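Local coordinates for protein pyruvate-formate lyase-activating enzyme (Bacteroides vulgatus ATCC 8482, PDB 3CAN) that is of unknown function but probably belongs to the radical SAM enzymes, with a fold of alternating parallel strands and helices, at residues 20-25 with 49-54; 34-39 with 55-60; 93-98 with 124-129. All blocks are in the same frame, centred on the assembly; numbering follows the deposited sequence.

Overall arrangement
From the N terminus, strand 6-10 leads into helix 18-30, the first half of contact 1, and then into strand 35-38, the first half of contact 2. The chain next forms helix 45-53, which closes contact 1 against the earlier helix, and strand 57-61, which closes contact 2. The two loops therefore cross: contact 1 pairs neighbouring helices and contact 2 pairs the strands beneath them, and Leu-25 O meets Arg-35 NH1 where they touch. Contact 3 follows in series, closing the unit of strand 95-101, helix 109-121 and strand 128-133. Strands 57-61 and 95-101 are neighbours in the parallel sheet, so contacts 2 and 3 lie along one continuous sheet.

Contact 1 (20-25 with 49-54); sequences FLIDIL and DEVMRN
Ile-22 fits against the turn made by Glu-50 and Val-51, where two neighbouring helices of an alternating alpha/beta fold run side by side. Helices 18-30 and 45-53 point almost the same way, 13° apart in their facing segments, with the axes 9.9 Å from each other. The tight part is the end of Ile-22. Its CG1 stands beside its own backbone N (chi1 -65°), which carries CD1 across to within 3.7 Å of Val-51 N and also places it on the CG2 branch of that valine. One turn further along the helix, Leu-25 CB sits 3.3 Å from the backbone Asn-54 O. Toward the sheet the fit is slacker: Leu-21 CD2 comes only to 4.2 Å from Val-51 CG2, although both residues are buried, Leu-21 against Phe-9 and Val-51 against Val-37. The outer side belongs to Glu-50 and the exposed Arg-53. Glu-50 is modelled in two positions, so their salt bridge is less certain than the packing. No hydrogen bond crosses between 20-25 and 49-54. The polar end of Asn-54 turns back onto the last turn of the helix before it, ND2 donating to the backbone Glu-50 O at 2.8 Å while Ile-22 CG2 rests beside that nitrogen.

Contact 2 (34-39 with 55-60); sequences HRAVDT and CELLLI
Arg-35 and Glu-56 clasp each other at the start of a parallel strand pair, strands 35-38 and 57-61 of a beta-alpha-beta crossover that passes through helix 45-53. Glu-56 shows how the clasp is built. Its CB lies over one face of the His-34 ring, 3.9 Å from the ring centroid, a CH-pi contact. CG stays beside that ring, nearest its CD2 atom, and the chain then bends (chi2 69°), turning the carboxylate away from the histidine and onto the arginine. OE1 takes two bonds from Arg-35: on its anti side the backbone N donates at 2.8 Å, and on its syn side NE donates at 2.9 Å, almost straight at 173°. OE2 meets Arg-35 NH2 at 2.8 Å, again on the syn side, so the guanidinium holds one oxygen with each of two nitrogens. Three bonds to one carboxylate should restrict its rotation. Cys-55 CA lies over one face of the guanidinium, toward its rim, and Arg-35 NH1 reaches Leu-25 O on helix 18-30.

At the joint Arg-35 O accepts from Glu-56 N and, weakly, from Leu-57 N. Beyond it Val-37 N donates to Leu-57 O, Leu-59 N to Val-37 O, and Thr-39 N to Leu-59 O. Ala-36, Leu-57, Asp-38 and Leu-59 share one face of the sheet, where Leu-59 CD1 packs 4.1 Å from Ala-36 CB, and the Asp-38 carboxylate is taken up by Thr-40 and the backbone of Gly-11. Val-37 and Leu-58 point to the other face, against Val-51 of the crossover helix. At the C-terminal end Thr-39 OG1 touches two aliphatic chains, 3.6 Å from Leu-58 CD1 and 3.6 Å from Ile-60 CG1.

Contact 3 (93-98 with 124-129); sequences FPYYIR and RHPEII
The Tyr-95 ring has Pro-126 CA over one face, 3.8 Å from its centroid, and Arg-124 O at its edge, where the hydroxyl donates to that carbonyl at 2.7 Å. The Tyr-96 ring, on the other side of the strand, holds Ile-128 CG2 above its centre, only 9° off the ring normal. The Arg-124 guanidinium lays one face on the peptide joining Phe-93 to Pro-94, while Glu-127 and a water sit at its edge. The extended arginine chain brings NH2 to Glu-127 OE2 at 2.9 Å, a salt bridge, and NH1 has a second carboxylate in Asp-92.

These groups surround the entry of parallel strands 95-101 and 128-133, linked through helix 109-121 as a beta-alpha-beta unit. Glu-127 N donates to Tyr-95 O at 2.8 Å, and Ile-97 N to Ile-128 O at 3.1 Å. Ile-97 CG1 packs on Pro-126 CB.

The water accepts from Tyr-95 N and Arg-124 NE and donates to His-125 O and Glu-127 OE2, next to the direct bond from Glu-127 N. Since Glu-127 OE2 takes both Arg-124 NH2 and this water, charge pair and water together probably hold the loop before strand 128-133 against Tyr-95.

Contact 1 (20-25 with 49-54)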
loop_
_atom_site.group_PDB
_atom_site.type_symbol
_atom_site.label_atom_id
_atom_site.label_comp_id
_atom_site.label_asym_id
_atom_site.label_seq_id
_atom_site.Cartn_x
_atom_site.Cartn_y
_atom_site.Cartn_z
ATOM N N PHE A 20 7.051 17.634 -13.032
ATOM C CA PHE A 20 8.026 16.747 -12.406
ATOM C C PHE A 20 7.541 15.292 -12.382
ATOM O O PHE A 20 8.292 14.385 -12.726
ATOM C CB PHE A 20 8.306 17.200 -10.979
ATOM C CG PHE A 20 9.265 16.306 -10.250
ATOM C CD1 PHE A 20 10.607 16.298 -10.607
ATOM C CD2 PHE A 20 8.838 15.459 -9.244
ATOM C CE1 PHE A 20 11.513 15.475 -9.968
ATOM C CE2 PHE A 20 9.747 14.619 -8.592
ATOM C CZ PHE A 20 11.076 14.628 -8.953
ATOM N N LEU A 21 6.292 15.098 -11.969
ATOM C CA LEU A 21 5.669 13.758 -11.926
ATOM C C LEU A 21 5.755 13.086 -13.289
ATOM O O LEU A 21 6.219 11.966 -13.403
ATOM C CB LEU A 21 4.216 13.888 -11.492
ATOM C CG LEU A 21 3.334 12.644 -11.478
ATOM C CD1 LEU A 21 3.898 11.603 -10.541
ATOM C CD2 LEU A 21 1.921 13.040 -11.105
ATOM N N ILE A 22 5.352 13.798 -14.331
ATOM C CA ILE A 22 5.398 13.250 -15.692
ATOM C C ILE A 22 6.839 12.928 -16.117
ATOM O O ILE A 22 7.104 11.886 -16.727
ATOM C CB ILE A 22 4.722 14.219 -16.702
ATOM C CG1 ILE A 22 3.221 14.362 -16.397
ATOM C CG2 ILE A 22 4.934 13.729 -18.128
ATOM C CD1 ILE A 22 2.456 13.096 -16.463
ATOM N N ASP A 23 7.791 13.790 -15.764
ATOM C CA ASP A 23 9.193 13.526 -16.070
ATOM C C ASP A 23 9.690 12.235 -15.396
ATOM O O ASP A 23 10.331 11.397 -16.027
ATOM C CB ASP A 23 10.060 14.701 -15.643
ATOM C CG ASP A 23 11.495 14.543 -16.080
ATOM O OD1 ASP A 23 11.744 14.467 -17.298
ATOM O OD2 ASP A 23 12.356 14.452 -15.200
ATOM N N ILE A 24 9.385 12.070 -14.119
ATOM C CA ILE A 24 9.814 10.871 -13.397
ATOM C C ILE A 24 9.118 9.648 -13.980
ATOM O O ILE A 24 9.739 8.612 -14.184
ATOM C CB ILE A 24 9.533 10.987 -11.900
ATOM C CG1 ILE A 24 10.339 12.140 -11.273
ATOM C CG2 ILE A 24 9.824 9.632 -11.200
ATOM C CD1 ILE A 24 11.852 12.109 -11.511
ATOM N N LEU A 25 7.824 9.763 -14.255
ATOM C CA LEU A 25 7.095 8.669 -14.902
ATOM C C LEU A 25 7.734 8.271 -16.239
ATOM O O LEU A 25 7.924 7.089 -16.510
ATOM C CB LEU A 25 5.630 9.053 -15.096
ATOM C CG LEU A 25 4.782 9.101 -13.822
ATOM C CD1 LEU A 25 3.395 9.677 -14.152
ATOM C CD2 LEU A 25 4.623 7.718 -13.178
ATOM N N ASP A 49 -4.984 13.127 -18.359
ATOM C CA ASP A 49 -4.694 12.502 -19.656
ATOM C C ASP A 49 -3.199 12.233 -19.846
ATOM O O ASP A 49 -2.812 11.144 -20.303
ATOM C CB ASP A 49 -5.195 13.387 -20.803
ATOM C CG ASP A 49 -6.701 13.445 -20.894
ATOM O OD1 ASP A 49 -7.391 12.665 -20.208
ATOM O OD2 ASP A 49 -7.199 14.288 -21.677
ATOM N N GLU A 50 -2.360 13.204 -19.490
ATOM C CA GLU A 50 -0.911 13.050 -19.638
ATOM C C GLU A 50 -0.359 12.000 -18.676
ATOM O O GLU A 50 0.528 11.242 -19.038
ATOM C CB GLU A 50 -0.182 14.383 -19.440
ATOM C CG GLU A 50 1.327 14.345 -19.749
ATOM C CD GLU A 50 1.658 14.051 -21.216
ATOM O OE1 GLU A 50 0.794 14.256 -22.096
ATOM O OE2 GLU A 50 2.802 13.615 -21.488
ATOM N N VAL A 51 -0.882 11.955 -17.452
ATOM C CA VAL A 51 -0.493 10.902 -16.501
ATOM C C VAL A 51 -0.827 9.519 -17.071
ATOM O O VAL A 51 0.008 8.620 -17.061
ATOM C CB VAL A 51 -1.152 11.080 -15.119
ATOM C CG1 VAL A 51 -0.954 9.807 -14.266
ATOM C CG2 VAL A 51 -0.547 12.302 -14.402
HETATM N N MSE A 52 -2.025 9.360 -17.628
HETATM C CA MSE A 52 -2.404 8.081 -18.247
HETATM C C MSE A 52 -1.478 7.668 -19.401
HETATM O O MSE A 52 -1.219 6.489 -19.599
HETATM C CB MSE A 52 -3.859 8.111 -18.708
HETATM C CG MSE A 52 -4.862 8.053 -17.583
HETATM SE SE MSE A 52 -6.693 7.815 -18.216
HETATM C CE MSE A 52 -6.997 9.578 -18.952
ATOM N N ARG A 53 -0.955 8.631 -20.151
ATOM C CA ARG A 53 -0.013 8.313 -21.207
ATOM C C ARG A 53 1.332 7.798 -20.682
ATOM O O ARG A 53 2.118 7.219 -21.445
ATOM C CB ARG A 53 0.206 9.532 -22.101
ATOM C CG ARG A 53 -0.952 9.802 -23.026
ATOM C CD ARG A 53 -0.570 10.805 -24.099
ATOM N NE ARG A 53 -0.745 12.162 -23.622
ATOM C CZ ARG A 53 -1.900 12.831 -23.640
ATOM N NH1 ARG A 53 -1.950 14.056 -23.159
ATOM N NH2 ARG A 53 -3.012 12.290 -24.129
ATOM N N ASN A 54 1.581 7.978 -19.383
ATOM C CA ASN A 54 2.884 7.695 -18.803
ATOM C C ASN A 54 2.814 6.822 -17.551
ATOM O O ASN A 54 3.659 6.916 -16.664
ATOM C CB ASN A 54 3.602 9.008 -18.519
ATOM C CG ASN A 54 3.903 9.787 -19.799
ATOM O OD1 ASN A 54 4.801 9.418 -20.572
ATOM N ND2 ASN A 54 3.137 10.849 -20.036
#

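Contact 2 (34-39 with 55-60)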
loop_
_atom_site.group_PDB
_atom_site.type_symbol
_atom_site.label_atom_id
_atom_site.label_comp_id
_atom_site.label_asym_id
_atom_site.label_seq_id
_atom_site.Cartn_x
_atom_site.Cartn_y
_atom_site.Cartn_z
ATOM N N HIS A 34 7.168 -0.675 -13.685
ATOM C CA HIS A 34 5.698 -0.498 -13.607
ATOM C C HIS A 34 5.373 0.724 -12.776
ATOM O O HIS A 34 6.012 0.968 -11.742
ATOM C CB HIS A 34 5.055 -1.740 -13.000
ATOM C CG HIS A 34 3.565 -1.675 -12.868
ATOM N ND1 HIS A 34 2.930 -0.995 -11.847
ATOM C CD2 HIS A 34 2.584 -2.263 -13.599
ATOM C CE1 HIS A 34 1.623 -1.132 -11.983
ATOM N NE2 HIS A 34 1.389 -1.910 -13.027
ATOM N N ARG A 35 4.378 1.492 -13.226
ATOM C CA ARG A 35 4.025 2.780 -12.626
ATOM C C ARG A 35 2.545 2.891 -12.274
ATOM O O ARG A 35 1.674 2.676 -13.129
ATOM C CB ARG A 35 4.366 3.907 -13.604
ATOM C CG ARG A 35 5.837 3.952 -14.011
ATOM C CD ARG A 35 6.018 4.646 -15.338
ATOM N NE ARG A 35 5.344 3.944 -16.423
ATOM C CZ ARG A 35 5.341 4.366 -17.679
ATOM N NH1 ARG A 35 6.022 5.440 -18.026
ATOM N NH2 ARG A 35 4.675 3.685 -18.603
ATOM N N ALA A 36 2.266 3.243 -11.019
ATOM C CA ALA A 36 0.896 3.496 -10.550
ATOM C C ALA A 36 0.846 4.885 -9.960
ATOM O O ALA A 36 1.768 5.278 -9.249
ATOM C CB ALA A 36 0.480 2.477 -9.489
ATOM N N VAL A 37 -0.230 5.609 -10.228
ATOM C CA VAL A 37 -0.339 6.999 -9.782
ATOM C C VAL A 37 -1.713 7.259 -9.163
ATOM O O VAL A 37 -2.743 7.008 -9.779
ATOM C CB VAL A 37 -0.130 7.990 -10.923
ATOM C CG1 VAL A 37 -0.214 9.424 -10.394
ATOM C CG2 VAL A 37 1.230 7.725 -11.642
ATOM N N ASP A 38 -1.706 7.782 -7.952
ATOM C CA ASP A 38 -2.915 8.276 -7.282
ATOM C C ASP A 38 -3.314 9.626 -7.869
ATOM O O ASP A 38 -2.589 10.622 -7.696
ATOM C CB ASP A 38 -2.626 8.384 -5.786
ATOM C CG ASP A 38 -3.794 8.899 -4.961
ATOM O OD1 ASP A 38 -4.850 9.269 -5.515
ATOM O OD2 ASP A 38 -3.614 8.986 -3.719
ATOM N N THR A 39 -4.441 9.669 -8.578
ATOM C CA THR A 39 -4.912 10.883 -9.236
ATOM C C THR A 39 -6.177 11.454 -8.558
ATOM O O THR A 39 -6.870 12.308 -9.125
ATOM C CB THR A 39 -5.217 10.632 -10.730
ATOM O OG1 THR A 39 -6.237 9.637 -10.846
ATOM C CG2 THR A 39 -3.945 10.178 -11.489
ATOM N N CYS A 55 1.807 5.958 -17.490
ATOM C CA CYS A 55 1.767 4.968 -16.419
ATOM C C CYS A 55 0.922 3.785 -16.817
ATOM O O CYS A 55 0.324 3.771 -17.900
ATOM C CB CYS A 55 1.308 5.586 -15.095
ATOM S SG CYS A 55 -0.459 5.972 -14.997
ATOM N N GLU A 56 0.908 2.784 -15.949
ATOM C CA GLU A 56 0.210 1.533 -16.186
ATOM C C GLU A 56 -1.152 1.435 -15.486
ATOM O O GLU A 56 -1.995 0.636 -15.901
ATOM C CB GLU A 56 1.083 0.369 -15.722
ATOM C CG GLU A 56 2.131 -0.058 -16.690
ATOM C CD GLU A 56 3.245 0.941 -16.890
ATOM O OE1 GLU A 56 3.726 1.563 -15.924
ATOM O OE2 GLU A 56 3.684 1.077 -18.040
ATOM N N LEU A 57 -1.359 2.212 -14.416
ATOM C CA LEU A 57 -2.506 2.043 -13.528
ATOM C C LEU A 57 -2.762 3.317 -12.748
ATOM O O LEU A 57 -1.810 3.938 -12.255
ATOM C CB LEU A 57 -2.198 0.924 -12.523
ATOM C CG LEU A 57 -3.240 0.578 -11.480
ATOM C CD1 LEU A 57 -4.481 -0.024 -12.160
ATOM C CD2 LEU A 57 -2.657 -0.406 -10.438
ATOM N N LEU A 58 -4.033 3.706 -12.630
ATOM C CA LEU A 58 -4.408 4.807 -11.759
ATOM C C LEU A 58 -5.020 4.259 -10.483
ATOM O O LEU A 58 -5.676 3.208 -10.490
ATOM C CB LEU A 58 -5.415 5.748 -12.427
ATOM C CG LEU A 58 -5.015 6.559 -13.657
ATOM C CD1 LEU A 58 -5.978 7.718 -13.863
ATOM C CD2 LEU A 58 -3.550 7.044 -13.630
ATOM N N LEU A 59 -4.802 4.982 -9.391
ATOM C CA LEU A 59 -5.370 4.667 -8.086
ATOM C C LEU A 59 -6.212 5.858 -7.676
ATOM O O LEU A 59 -5.750 6.993 -7.743
ATOM C CB LEU A 59 -4.254 4.457 -7.052
ATOM C CG LEU A 59 -3.124 3.512 -7.461
ATOM C CD1 LEU A 59 -1.987 3.567 -6.450
ATOM C CD2 LEU A 59 -3.655 2.076 -7.623
ATOM N N ILE A 60 -7.461 5.626 -7.293
ATOM C CA ILE A 60 -8.294 6.723 -6.804
ATOM C C ILE A 60 -9.002 6.308 -5.527
ATOM O O ILE A 60 -9.579 5.220 -5.470
ATOM C CB ILE A 60 -9.341 7.174 -7.861
ATOM C CG1 ILE A 60 -8.648 7.602 -9.153
ATOM C CG2 ILE A 60 -10.175 8.332 -7.324
ATOM C CD1 ILE A 60 -9.579 7.797 -10.367
#

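Contact 3 (93-98 with 124-129)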
loop_
_atom_site.group_PDB
_atom_site.type_symbol
_atom_site.label_atom_id
_atom_site.label_comp_id
_atom_site.label_asym_id
_atom_site.label_seq_id
_atom_site.Cartn_x
_atom_site.Cartn_y
_atom_site.Cartn_z
ATOM N N PHE A 93 -9.173 3.058 -19.295
ATOM C CA PHE A 93 -7.843 2.922 -18.723
ATOM C C PHE A 93 -7.954 2.208 -17.366
ATOM O O PHE A 93 -8.900 2.460 -16.621
ATOM C CB PHE A 93 -7.209 4.307 -18.574
ATOM C CG PHE A 93 -5.754 4.277 -18.217
ATOM C CD1 PHE A 93 -4.780 4.230 -19.198
ATOM C CD2 PHE A 93 -5.348 4.274 -16.890
ATOM C CE1 PHE A 93 -3.439 4.189 -18.855
ATOM C CE2 PHE A 93 -4.004 4.245 -16.562
ATOM C CZ PHE A 93 -3.060 4.191 -17.541
ATOM N N PRO A 94 -6.995 1.302 -17.046
ATOM C CA PRO A 94 -7.100 0.559 -15.798
ATOM C C PRO A 94 -6.983 1.431 -14.545
ATOM O O PRO A 94 -6.080 2.275 -14.443
ATOM C CB PRO A 94 -5.930 -0.431 -15.847
ATOM C CG PRO A 94 -5.212 -0.196 -17.081
ATOM C CD PRO A 94 -5.811 0.903 -17.839
ATOM N N TYR A 95 -7.882 1.200 -13.601
ATOM C CA TYR A 95 -7.833 1.897 -12.328
ATOM C C TYR A 95 -8.288 1.008 -11.186
ATOM O O TYR A 95 -9.093 0.073 -11.379
ATOM C CB TYR A 95 -8.658 3.195 -12.380
ATOM C CG TYR A 95 -10.165 3.019 -12.545
ATOM C CD1 TYR A 95 -11.028 3.224 -11.478
ATOM C CD2 TYR A 95 -10.716 2.672 -13.772
ATOM C CE1 TYR A 95 -12.402 3.074 -11.617
ATOM C CE2 TYR A 95 -12.099 2.523 -13.923
ATOM C CZ TYR A 95 -12.925 2.722 -12.847
ATOM O OH TYR A 95 -14.287 2.574 -13.000
ATOM N N TYR A 96 -7.774 1.312 -9.998
ATOM C CA TYR A 96 -8.226 0.720 -8.748
ATOM C C TYR A 96 -8.950 1.804 -7.954
ATOM O O TYR A 96 -8.551 2.979 -7.973
ATOM C CB TYR A 96 -7.056 0.267 -7.859
ATOM C CG TYR A 96 -6.244 -0.939 -8.266
ATOM C CD1 TYR A 96 -6.395 -1.569 -9.489
ATOM C CD2 TYR A 96 -5.258 -1.418 -7.405
ATOM C CE1 TYR A 96 -5.598 -2.677 -9.834
ATOM C CE2 TYR A 96 -4.474 -2.509 -7.733
ATOM C CZ TYR A 96 -4.652 -3.134 -8.945
ATOM O OH TYR A 96 -3.852 -4.209 -9.252
ATOM N N ILE A 97 -9.978 1.390 -7.221
ATOM C CA ILE A 97 -10.650 2.252 -6.262
ATOM C C ILE A 97 -10.321 1.762 -4.850
ATOM O O ILE A 97 -10.436 0.575 -4.559
ATOM C CB ILE A 97 -12.176 2.240 -6.469
ATOM C CG1 ILE A 97 -12.526 2.872 -7.820
ATOM C CG2 ILE A 97 -12.873 2.988 -5.317
ATOM C CD1 ILE A 97 -12.319 4.397 -7.897
ATOM N N ARG A 98 -9.907 2.678 -3.983
ATOM C CA ARG A 98 -9.660 2.376 -2.589
ATOM C C ARG A 98 -10.676 3.079 -1.703
ATOM O O ARG A 98 -10.934 4.268 -1.872
ATOM C CB ARG A 98 -8.242 2.778 -2.202
ATOM C CG ARG A 98 -7.195 2.031 -3.008
ATOM C CD ARG A 98 -6.718 2.860 -4.173
ATOM N NE ARG A 98 -5.780 3.877 -3.694
ATOM C CZ ARG A 98 -4.501 3.639 -3.398
ATOM N NH1 ARG A 98 -3.984 2.417 -3.549
ATOM N NH2 ARG A 98 -3.726 4.634 -2.966
ATOM N N ARG A 124 -16.183 1.581 -17.984
ATOM C CA ARG A 124 -15.163 0.618 -17.555
ATOM C C ARG A 124 -15.182 0.581 -16.040
ATOM O O ARG A 124 -15.111 1.629 -15.401
ATOM C CB ARG A 124 -13.763 1.031 -18.033
ATOM C CG ARG A 124 -12.664 0.042 -17.627
ATOM C CD ARG A 124 -11.267 0.410 -18.127
ATOM N NE ARG A 124 -10.293 -0.571 -17.644
ATOM C CZ ARG A 124 -9.494 -1.309 -18.410
ATOM N NH1 ARG A 124 -9.501 -1.189 -19.735
ATOM N NH2 ARG A 124 -8.678 -2.184 -17.844
ATOM N N HIS A 125 -15.306 -0.614 -15.468
ATOM C CA HIS A 125 -15.282 -0.762 -14.007
ATOM C C HIS A 125 -13.849 -0.760 -13.492
ATOM O O HIS A 125 -12.903 -1.018 -14.266
ATOM C CB HIS A 125 -15.921 -2.087 -13.590
ATOM C CG HIS A 125 -17.387 -2.169 -13.866
ATOM N ND1 HIS A 125 -18.083 -3.357 -13.803
ATOM C CD2 HIS A 125 -18.291 -1.216 -14.195
ATOM C CE1 HIS A 125 -19.357 -3.131 -14.078
ATOM N NE2 HIS A 125 -19.507 -1.844 -14.335
ATOM N N PRO A 126 -13.682 -0.536 -12.177
ATOM C CA PRO A 126 -12.337 -0.683 -11.604
ATOM C C PRO A 126 -11.838 -2.113 -11.720
ATOM O O PRO A 126 -12.636 -3.074 -11.705
ATOM C CB PRO A 126 -12.517 -0.287 -10.123
ATOM C CG PRO A 126 -13.977 -0.384 -9.857
ATOM C CD PRO A 126 -14.681 -0.160 -11.163
ATOM N N GLU A 127 -10.519 -2.260 -11.839
ATOM C CA GLU A 127 -9.896 -3.581 -11.805
ATOM C C GLU A 127 -10.252 -4.306 -10.513
ATOM O O GLU A 127 -10.506 -5.518 -10.490
ATOM C CB GLU A 127 -8.378 -3.457 -11.874
ATOM C CG GLU A 127 -7.855 -2.835 -13.152
ATOM C CD GLU A 127 -8.255 -3.601 -14.384
ATOM O OE1 GLU A 127 -7.658 -4.673 -14.628
ATOM O OE2 GLU A 127 -9.154 -3.139 -15.117
ATOM N N ILE A 128 -10.228 -3.548 -9.434
ATOM C CA ILE A 128 -10.566 -4.029 -8.109
ATOM C C ILE A 128 -10.947 -2.829 -7.250
ATOM O O ILE A 128 -10.506 -1.696 -7.500
ATOM C CB ILE A 128 -9.379 -4.788 -7.441
ATOM C CG1 ILE A 128 -9.821 -5.553 -6.188
ATOM C CG2 ILE A 128 -8.238 -3.825 -7.060
ATOM C CD1 ILE A 128 -10.782 -6.637 -6.442
ATOM N N ILE A 129 -11.806 -3.084 -6.274
ATOM C CA ILE A 129 -12.113 -2.127 -5.225
ATOM C C ILE A 129 -11.520 -2.676 -3.924
ATOM O O ILE A 129 -11.920 -3.746 -3.463
ATOM C CB ILE A 129 -13.623 -1.907 -5.072
ATOM C CG1 ILE A 129 -14.247 -1.402 -6.379
ATOM C CG2 ILE A 129 -13.909 -0.904 -3.948
ATOM C CD1 ILE A 129 -15.783 -1.493 -6.405
HETATM O O HOH W 1 -10.185 -0.662 -14.715
#